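Local coordinates for endo-beta-1,4-glucanase (Bacillus licheniformis, PDB 2JEM), which hydrolyses beta-1,4-glucan linkages in the plant cell-wall polysaccharide xyloglucan, as a family 12 glycoside hydrolase with endoglucanase activity, at residues T120-S125 against S254-T259; D137-N142 against T153-I158. The protein carries 1 engineered substitution. One frame throughout, in Å; residues are numbered along the deposited sequence. Where two conformers were deposited one is given.

Contact 1 (T120-S125 against S254-T259); sequences TKVSYS and SNWDVT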
ATOM      1  N   THR A 120       5.929   0.220  11.425  1.00 12.34           N
ATOM      2  CA  THR A 120       5.621  -0.936  10.606  0.50 12.49           C
ATOM      3  C   THR A 120       6.806  -1.878  10.552  1.00 12.82           C
ATOM      4  O   THR A 120       7.962  -1.445  10.659  1.00 12.76           O
ATOM      5  CB  THR A 120       5.288  -0.516   9.161  0.50 12.81           C
ATOM      6  OG1 THR A 120       6.452   0.073   8.553  0.50 10.06           O
ATOM      7  CG2 THR A 120       4.125   0.476   9.144  0.50 13.92           C
ATOM      8  N   LYS A 121       6.518  -3.155  10.356  1.00 12.77           N
ATOM      9  CA  LYS A 121       7.551  -4.147  10.092  0.50 13.62           C
ATOM     10  C   LYS A 121       7.063  -5.010   8.950  1.00 12.94           C
ATOM     11  O   LYS A 121       5.904  -5.447   8.968  1.00 13.41           O
ATOM     12  CB  LYS A 121       7.795  -5.034  11.323  0.50 13.88           C
ATOM     13  CG  LYS A 121       7.859  -4.296  12.666  0.50 14.47           C
ATOM     14  CD  LYS A 121       8.060  -5.257  13.838  0.50 15.16           C
ATOM     15  CE  LYS A 121       6.844  -6.157  14.092  0.50 16.25           C
ATOM     16  NZ  LYS A 121       6.772  -6.622  15.512  0.50 20.35           N
ATOM     17  N   VAL A 122       7.928  -5.252   7.970  1.00 12.94           N
ATOM     18  CA  VAL A 122       7.608  -6.233   6.949  1.00 12.52           C
ATOM     19  C   VAL A 122       8.879  -6.976   6.531  1.00 11.91           C
ATOM     20  O   VAL A 122       9.937  -6.368   6.422  1.00 11.94           O
ATOM     21  CB  VAL A 122       6.858  -5.606   5.721  1.00 12.64           C
ATOM     22  CG1 VAL A 122       7.789  -4.798   4.832  1.00 12.91           C
ATOM     23  CG2 VAL A 122       6.141  -6.710   4.914  1.00 13.37           C
ATOM     24  N   SER A 123       8.755  -8.290   6.341  1.00 11.96           N
ATOM     25  CA  SER A 123       9.782  -9.081   5.662  1.00 11.73           C
ATOM     26  C   SER A 123       9.040  -9.927   4.641  1.00 11.08           C
ATOM     27  O   SER A 123       7.992 -10.513   4.948  1.00  9.65           O
ATOM     28  CB  SER A 123      10.519  -9.968   6.636  1.00 12.60           C
ATOM     29  OG  SER A 123      11.142  -9.206   7.648  1.00 14.55           O
ATOM     30  N   TYR A 124       9.548  -9.974   3.423  1.00 10.53           N
ATOM     31  CA  TYR A 124       8.837 -10.687   2.372  1.00 10.35           C
ATOM     32  C   TYR A 124       9.835 -11.197   1.337  1.00 11.07           C
ATOM     33  O   TYR A 124      11.016 -10.816   1.339  1.00 11.54           O
ATOM     34  CB  TYR A 124       7.803  -9.748   1.714  1.00 10.47           C
ATOM     35  CG  TYR A 124       8.476  -8.735   0.828  1.00 10.68           C
ATOM     36  CD1 TYR A 124       9.000  -7.543   1.369  1.00  8.72           C
ATOM     37  CD2 TYR A 124       8.623  -8.971  -0.544  1.00 10.66           C
ATOM     38  CE1 TYR A 124       9.643  -6.621   0.571  1.00  9.77           C
ATOM     39  CE2 TYR A 124       9.280  -8.042  -1.366  1.00 10.09           C
ATOM     40  CZ  TYR A 124       9.779  -6.868  -0.793  1.00 10.02           C
ATOM     41  OH  TYR A 124      10.431  -5.973  -1.606  1.00 10.51           O
ATOM     42  N   SER A 125       9.356 -12.067   0.454  1.00 11.14           N
ATOM     43  CA  SER A 125      10.164 -12.545  -0.655  1.00 10.93           C
ATOM     44  C   SER A 125       9.223 -12.787  -1.812  1.00 10.63           C
ATOM     45  O   SER A 125       8.225 -13.488  -1.640  1.00 10.83           O
ATOM     46  CB  SER A 125      10.865 -13.846  -0.299  1.00 10.96           C
ATOM     47  OG  SER A 125      11.680 -14.253  -1.394  1.00 13.49           O
ATOM     48  N   SER A 254       6.779 -12.991   5.792  1.00 14.08           N
ATOM     49  CA  SER A 254       7.189 -13.709   7.015  1.00 14.44           C
ATOM     50  C   SER A 254       7.162 -12.853   8.280  1.00 14.96           C
ATOM     51  O   SER A 254       7.347 -13.368   9.385  1.00 14.91           O
ATOM     52  CB  SER A 254       8.583 -14.299   6.837  1.00 14.33           C
ATOM     53  OG  SER A 254       9.556 -13.287   6.616  1.00 15.88           O
ATOM     54  N   ASN A 255       6.999 -11.543   8.114  1.00 14.89           N
ATOM     55  CA  ASN A 255       6.834 -10.643   9.256  1.00 14.98           C
ATOM     56  C   ASN A 255       5.918  -9.496   8.827  1.00 14.26           C
ATOM     57  O   ASN A 255       6.081  -8.944   7.730  1.00 13.05           O
ATOM     58  CB  ASN A 255       8.208 -10.123   9.737  1.00 15.78           C
ATOM     59  CG  ASN A 255       8.160  -9.525  11.152  1.00 19.27           C
ATOM     60  OD1 ASN A 255       7.489 -10.044  12.039  1.00 22.21           O
ATOM     61  ND2 ASN A 255       8.867  -8.420  11.350  1.00 25.05           N
ATOM     62  N   TRP A 256       4.953  -9.148   9.683  1.00 13.11           N
ATOM     63  CA  TRP A 256       4.045  -8.030   9.411  1.00 12.18           C
ATOM     64  C   TRP A 256       3.436  -7.458  10.693  1.00 11.92           C
ATOM     65  O   TRP A 256       2.920  -8.204  11.525  1.00 11.34           O
ATOM     66  CB  TRP A 256       2.867  -8.475   8.543  1.00 12.98           C
ATOM     67  CG  TRP A 256       1.797  -7.456   8.502  1.00 13.37           C
ATOM     68  CD1 TRP A 256       0.571  -7.500   9.139  1.00 14.69           C
ATOM     69  CD2 TRP A 256       1.837  -6.211   7.790  1.00 13.86           C
ATOM     70  NE1 TRP A 256      -0.134  -6.355   8.864  1.00 14.84           N
ATOM     71  CE2 TRP A 256       0.614  -5.548   8.040  1.00 14.94           C
ATOM     72  CE3 TRP A 256       2.795  -5.590   6.971  1.00 13.03           C
ATOM     73  CZ2 TRP A 256       0.302  -4.298   7.473  1.00 14.47           C
ATOM     74  CZ3 TRP A 256       2.499  -4.330   6.428  1.00 13.55           C
ATOM     75  CH2 TRP A 256       1.264  -3.703   6.682  1.00 13.86           C
ATOM     76  N   ASP A 257       3.452  -6.136  10.806  1.00 11.71           N
ATOM     77  CA  ASP A 257       2.699  -5.447  11.859  0.50 11.25           C
ATOM     78  C   ASP A 257       2.704  -3.963  11.552  1.00 10.93           C
ATOM     79  O   ASP A 257       3.611  -3.456  10.909  1.00 10.40           O
ATOM     80  CB  ASP A 257       3.295  -5.686  13.262  0.50 11.55           C
ATOM     81  CG  ASP A 257       2.544  -6.770  14.069  0.50 11.97           C
ATOM     82  OD1 ASP A 257       1.289  -6.828  14.059  0.50 12.03           O
ATOM     83  OD2 ASP A 257       3.222  -7.571  14.728  0.50 12.97           O
ATOM     84  N   VAL A 258       1.646  -3.293  11.996  1.00 10.51           N
ATOM     85  CA  VAL A 258       1.596  -1.831  11.971  1.00 10.57           C
ATOM     86  C   VAL A 258       1.034  -1.452  13.341  1.00 10.67           C
ATOM     87  O   VAL A 258      -0.058  -1.896  13.720  1.00  9.75           O
ATOM     88  CB  VAL A 258       0.712  -1.261  10.845  1.00 10.81           C
ATOM     89  CG1 VAL A 258       0.663   0.248  10.924  1.00 12.06           C
ATOM     90  CG2 VAL A 258       1.253  -1.689   9.495  1.00 10.93           C
ATOM     91  N   THR A 259       1.791  -0.658  14.087  1.00 11.18           N
ATOM     92  CA  THR A 259       1.350  -0.258  15.429  1.00 12.68           C
ATOM     93  C   THR A 259       1.408   1.254  15.589  1.00 12.34           C
ATOM     94  O   THR A 259       2.454   1.860  15.373  1.00 12.64           O
ATOM     95  CB  THR A 259       2.173  -0.973  16.528  1.00 13.44           C
ATOM     96  OG1 THR A 259       2.018  -2.394  16.370  1.00 15.40           O
ATOM     97  CG2 THR A 259       1.671  -0.566  17.930  1.00 15.01           C
TER
HETATM   98  O   HOH W   1      10.627  -7.150   9.388  1.00 30.54           O
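K121 and D257 form one hydrogen-bonded antiparallel pair, S123 and N255 the next. K121 N reaches D257 O at 3.0 Å, and K121 O accepts D257 N in return. S123 N binds N255 O, but S123 O serves two donors: S254 N at 2.9 Å and, weakly, N255 N at 3.5 Å. S254 and N255 thus both face S123, a classic beta bulge. CA-H...O contacts join T120 to D257 O, V122 to N255 O and W256 to K121 O.

Polar side chains share the face of K121, S123, N255 and D257. A water joins S123 OG (2.7 Å) to N255 ND2 (2.9 Å), accepting from the amide. N255 CG is anti to the backbone N (chi1 -163°), which brings ND2 against K121 CB. The K121 chain bends at chi3 (-68°) to lie alongside D257; NZ to OD2 is a long salt bridge of 3.8 Å, doubtful because both residues have two conformers. D257 OD1 is held by Y46 and K42.

The other face is mainly apolar, though T120 OG1 bonds L213 O. T120 CG2 meets V258 CG2 at 3.6 Å, side by side, while V122 CG2 comes to the edge of the W256 ring, 4.1 Å from CE3. F240 and V238 of strand 234-244 pack beneath.

This strand pair is therefore two-faced, apolar groups closing a beta-sandwich interior, hydrated and charged ones at the partly exposed outside.

Contact 2 (D137-N142 against T153-I158); sequences DIWLHN and TDQIMI. Engineered in segment 153-158: Q155 (natural residue Glu).
Q155, an engineered residue (Glu in the natural sequence), lies alongside W139 and gives its amide NE2 to D137 OD1 at 2.9 Å. The oxygen is met on its syn side, with 158° at the hydrogen. A chi1 of 178° and a straight chain beyond CG run Q155 along the indole: CG sits over one face, 3.8 Å from the six-membered ring centroid, and the amide plane is only 20° from the ring. D137 OD1 borders the same face. W197 NE1 holds Q155 OE1, and W98 and W197 stack edge-to-face on W139. This aromatic, acidic cluster is consistent with the substrate cleft of the family 12 beta-jelly roll, on the concave sheet. The reverse face is largely aliphatic: L140 CD1 touches I156 CD1 and I138 CD1 touches I158 CD1, both at 3.8 Å, backed by helix 215-225; near the bulge D154 joins it, its carboxylate held by K233 and N198.

Toward the solvent-exposed end at N142, regular pairing gives way to a classic beta bulge: T153 and D154 both face L140, whose O takes T153 N at 2.8 Å and D154 N weakly at 3.4 Å. Beyond it, N142 merely lays ND2 against T153 CG2, crossing at about a right angle.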
ATOM      1  N   ASP A 137       1.256   1.343   1.122  1.00  9.96           N
ATOM      2  CA  ASP A 137       0.258   2.240   0.599  1.00 10.99           C
ATOM      3  C   ASP A 137      -0.394   2.863   1.820  1.00 10.63           C
ATOM      4  O   ASP A 137      -0.953   2.136   2.665  1.00 10.48           O
ATOM      5  CB  ASP A 137      -0.773   1.408  -0.140  1.00 12.18           C
ATOM      6  CG  ASP A 137      -1.401   2.129  -1.257  1.00 15.92           C
ATOM      7  OD1 ASP A 137      -1.166   3.364  -1.359  1.00 20.59           O
ATOM      8  OD2 ASP A 137      -2.137   1.461  -2.031  1.00 14.50           O
ATOM      9  N   ILE A 138      -0.330   4.183   1.909  1.00  9.47           N
ATOM     10  CA  ILE A 138      -0.832   4.912   3.070  1.00  8.94           C
ATOM     11  C   ILE A 138      -1.828   5.926   2.540  1.00  9.32           C
ATOM     12  O   ILE A 138      -1.512   6.715   1.657  1.00  9.47           O
ATOM     13  CB  ILE A 138       0.312   5.616   3.870  1.00  9.05           C
ATOM     14  CG1 ILE A 138       1.398   4.612   4.327  1.00  8.86           C
ATOM     15  CG2 ILE A 138      -0.253   6.425   5.058  1.00  8.97           C
ATOM     16  CD1 ILE A 138       2.702   4.639   3.465  1.00 10.29           C
ATOM     17  N   TRP A 139      -3.037   5.863   3.076  1.00  9.48           N
ATOM     18  CA  TRP A 139      -4.168   6.708   2.642  1.00  9.39           C
ATOM     19  C   TRP A 139      -4.472   7.758   3.695  1.00  8.58           C
ATOM     20  O   TRP A 139      -4.523   7.453   4.905  1.00  8.90           O
ATOM     21  CB  TRP A 139      -5.415   5.854   2.362  1.00  9.04           C
ATOM     22  CG  TRP A 139      -5.201   4.853   1.271  1.00 10.50           C
ATOM     23  CD1 TRP A 139      -5.008   3.512   1.417  1.00 11.64           C
ATOM     24  CD2 TRP A 139      -5.158   5.119  -0.147  1.00  9.81           C
ATOM     25  NE1 TRP A 139      -4.834   2.915   0.170  1.00 11.01           N
ATOM     26  CE2 TRP A 139      -4.931   3.881  -0.802  1.00 11.32           C
ATOM     27  CE3 TRP A 139      -5.279   6.286  -0.923  1.00 12.09           C
ATOM     28  CZ2 TRP A 139      -4.829   3.773  -2.204  1.00 11.11           C
ATOM     29  CZ3 TRP A 139      -5.183   6.184  -2.330  1.00 11.68           C
ATOM     30  CH2 TRP A 139      -4.952   4.926  -2.952  1.00 11.62           C
ATOM     31  N   LEU A 140      -4.685   8.987   3.224  1.00  8.96           N
ATOM     32  CA  LEU A 140      -5.044  10.111   4.084  1.00  9.40           C
ATOM     33  C   LEU A 140      -6.326  10.800   3.634  1.00  9.78           C
ATOM     34  O   LEU A 140      -6.639  10.823   2.429  1.00  9.16           O
ATOM     35  CB  LEU A 140      -3.929  11.143   4.182  1.00  9.24           C
ATOM     36  CG  LEU A 140      -2.603  10.680   4.766  1.00 10.12           C
ATOM     37  CD1 LEU A 140      -1.697  10.218   3.620  1.00  9.24           C
ATOM     38  CD2 LEU A 140      -1.943  11.813   5.532  1.00 13.24           C
ATOM     39  N   HIS A 141      -7.035  11.362   4.615  1.00 10.10           N
ATOM     40  CA  HIS A 141      -8.276  12.138   4.414  1.00 10.55           C
ATOM     41  C   HIS A 141      -8.260  13.394   5.311  1.00 11.37           C
ATOM     42  O   HIS A 141      -7.509  13.475   6.302  1.00 10.55           O
ATOM     43  CB  HIS A 141      -9.517  11.322   4.830  1.00 10.01           C
ATOM     44  CG  HIS A 141      -9.835  10.158   3.949  1.00 11.77           C
ATOM     45  ND1 HIS A 141      -9.280   8.912   4.142  1.00  9.46           N
ATOM     46  CD2 HIS A 141     -10.722  10.025   2.934  1.00  8.38           C
ATOM     47  CE1 HIS A 141      -9.770   8.073   3.245  1.00 11.63           C
ATOM     48  NE2 HIS A 141     -10.644   8.725   2.498  1.00 11.99           N
ATOM     49  N   ASN A 142      -9.114  14.366   4.970  1.00 12.48           N
ATOM     50  CA  ASN A 142      -9.433  15.454   5.896  1.00 13.62           C
ATOM     51  C   ASN A 142     -10.351  14.971   7.013  1.00 14.54           C
ATOM     52  O   ASN A 142     -10.280  15.458   8.134  1.00 14.68           O
ATOM     53  CB  ASN A 142     -10.107  16.621   5.149  1.00 13.68           C
ATOM     54  CG  ASN A 142      -9.121  17.456   4.364  1.00 15.45           C
ATOM     55  OD1 ASN A 142      -8.001  17.697   4.815  1.00 18.43           O
ATOM     56  ND2 ASN A 142      -9.541  17.925   3.187  1.00 16.91           N
ATOM     57  N   THR A 153      -7.644  12.222   0.215  1.00  9.91           N
ATOM     58  CA  THR A 153      -7.035  13.481  -0.226  1.00 10.46           C
ATOM     59  C   THR A 153      -5.599  13.248  -0.693  1.00 10.23           C
ATOM     60  O   THR A 153      -5.084  13.989  -1.541  1.00 10.24           O
ATOM     61  CB  THR A 153      -7.016  14.526   0.943  1.00 10.22           C
ATOM     62  OG1 THR A 153      -6.351  13.958   2.084  1.00 11.46           O
ATOM     63  CG2 THR A 153      -8.457  14.938   1.363  1.00 10.98           C
ATOM     64  N   ASP A 154      -4.932  12.237  -0.112  1.00 10.27           N
ATOM     65  CA  ASP A 154      -3.526  11.903  -0.444  1.00 10.14           C
ATOM     66  C   ASP A 154      -3.261  10.421  -0.329  1.00 10.24           C
ATOM     67  O   ASP A 154      -3.872   9.746   0.505  1.00 10.24           O
ATOM     68  CB  ASP A 154      -2.536  12.622   0.483  1.00 10.55           C
ATOM     69  CG  ASP A 154      -2.785  14.125   0.546  1.00 11.27           C
ATOM     70  OD1 ASP A 154      -3.665  14.527   1.332  1.00 13.81           O
ATOM     71  OD2 ASP A 154      -2.096  14.888  -0.175  1.00 11.84           O
ATOM     72  N   GLN A 155      -2.344   9.944  -1.175  1.00  8.87           N
ATOM     73  CA  GLN A 155      -1.842   8.581  -1.134  1.00  9.86           C
ATOM     74  C   GLN A 155      -0.318   8.710  -1.005  1.00  9.07           C
ATOM     75  O   GLN A 155       0.296   9.517  -1.715  1.00  9.33           O
ATOM     76  CB  GLN A 155      -2.203   7.859  -2.444  1.00  9.54           C
ATOM     77  CG  GLN A 155      -1.664   6.410  -2.520  1.00  9.95           C
ATOM     78  CD  GLN A 155      -1.917   5.784  -3.874  1.00 12.21           C
ATOM     79  OE1 GLN A 155      -2.346   6.467  -4.822  1.00 10.71           O
ATOM     80  NE2 GLN A 155      -1.644   4.484  -3.990  1.00 12.34           N
ATOM     81  N   ILE A 156       0.287   7.923  -0.109  1.00  8.29           N
ATOM     82  CA  ILE A 156       1.751   7.818  -0.038  1.00  8.41           C
ATOM     83  C   ILE A 156       2.118   6.361  -0.354  1.00  8.86           C
ATOM     84  O   ILE A 156       1.558   5.411   0.249  1.00  8.49           O
ATOM     85  CB  ILE A 156       2.306   8.198   1.364  1.00  7.84           C
ATOM     86  CG1 ILE A 156       1.850   9.631   1.751  1.00  9.28           C
ATOM     87  CG2 ILE A 156       3.855   8.051   1.401  1.00 10.11           C
ATOM     88  CD1 ILE A 156       2.072   9.947   3.277  1.00  7.61           C
ATOM     89  N   MET A 157       3.007   6.182  -1.326  1.00  8.81           N
ATOM     90  CA  MET A 157       3.547   4.851  -1.586  1.00 11.29           C
ATOM     91  C   MET A 157       5.018   4.761  -1.204  1.00 10.38           C
ATOM     92  O   MET A 157       5.819   5.653  -1.516  1.00 11.10           O
ATOM     93  CB  MET A 157       3.350   4.470  -3.043  1.00 10.40           C
ATOM     94  CG  MET A 157       1.875   4.213  -3.374  1.00 13.29           C
ATOM     95  SD  MET A 157       1.709   3.742  -5.118  1.00 17.80           S
ATOM     96  CE  MET A 157       2.257   2.046  -5.086  1.00 13.83           C
ATOM     97  N   ILE A 158       5.370   3.677  -0.526  1.00  8.65           N
ATOM     98  CA  ILE A 158       6.763   3.451  -0.189  1.00  8.97           C
ATOM     99  C   ILE A 158       7.180   2.121  -0.788  1.00  8.36           C
ATOM    100  O   ILE A 158       6.842   1.073  -0.271  1.00  8.40           O
ATOM    101  CB  ILE A 158       7.022   3.484   1.343  1.00  7.95           C
ATOM    102  CG1 ILE A 158       6.484   4.788   1.973  1.00  8.56           C
ATOM    103  CG2 ILE A 158       8.539   3.319   1.602  1.00  7.96           C
ATOM    104  CD1 ILE A 158       6.527   4.748   3.540  1.00  9.09           C
TER

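Overall arrangement
Contacts 1 and 2 belong to the two facing sheets of one beta-sandwich. Their centres are about 19 Å apart and their nearest atoms about 7 Å, so they do not touch. Strands 118-128 and 131-141 follow each other in the chain, carrying it from one sheet to the other, and both strands of contact 2 fall in sequence between those of contact 1. Y136, just before contact 2, receives V122 and W256, while strand 234-244, hydrogen-bonded to 131-141, bears F240 and V238 beneath contact 1. Its E239 binds W139 weakly through NE1. The probable substrate cleft lies on the D137, W139 and Q155 face, in contact 2.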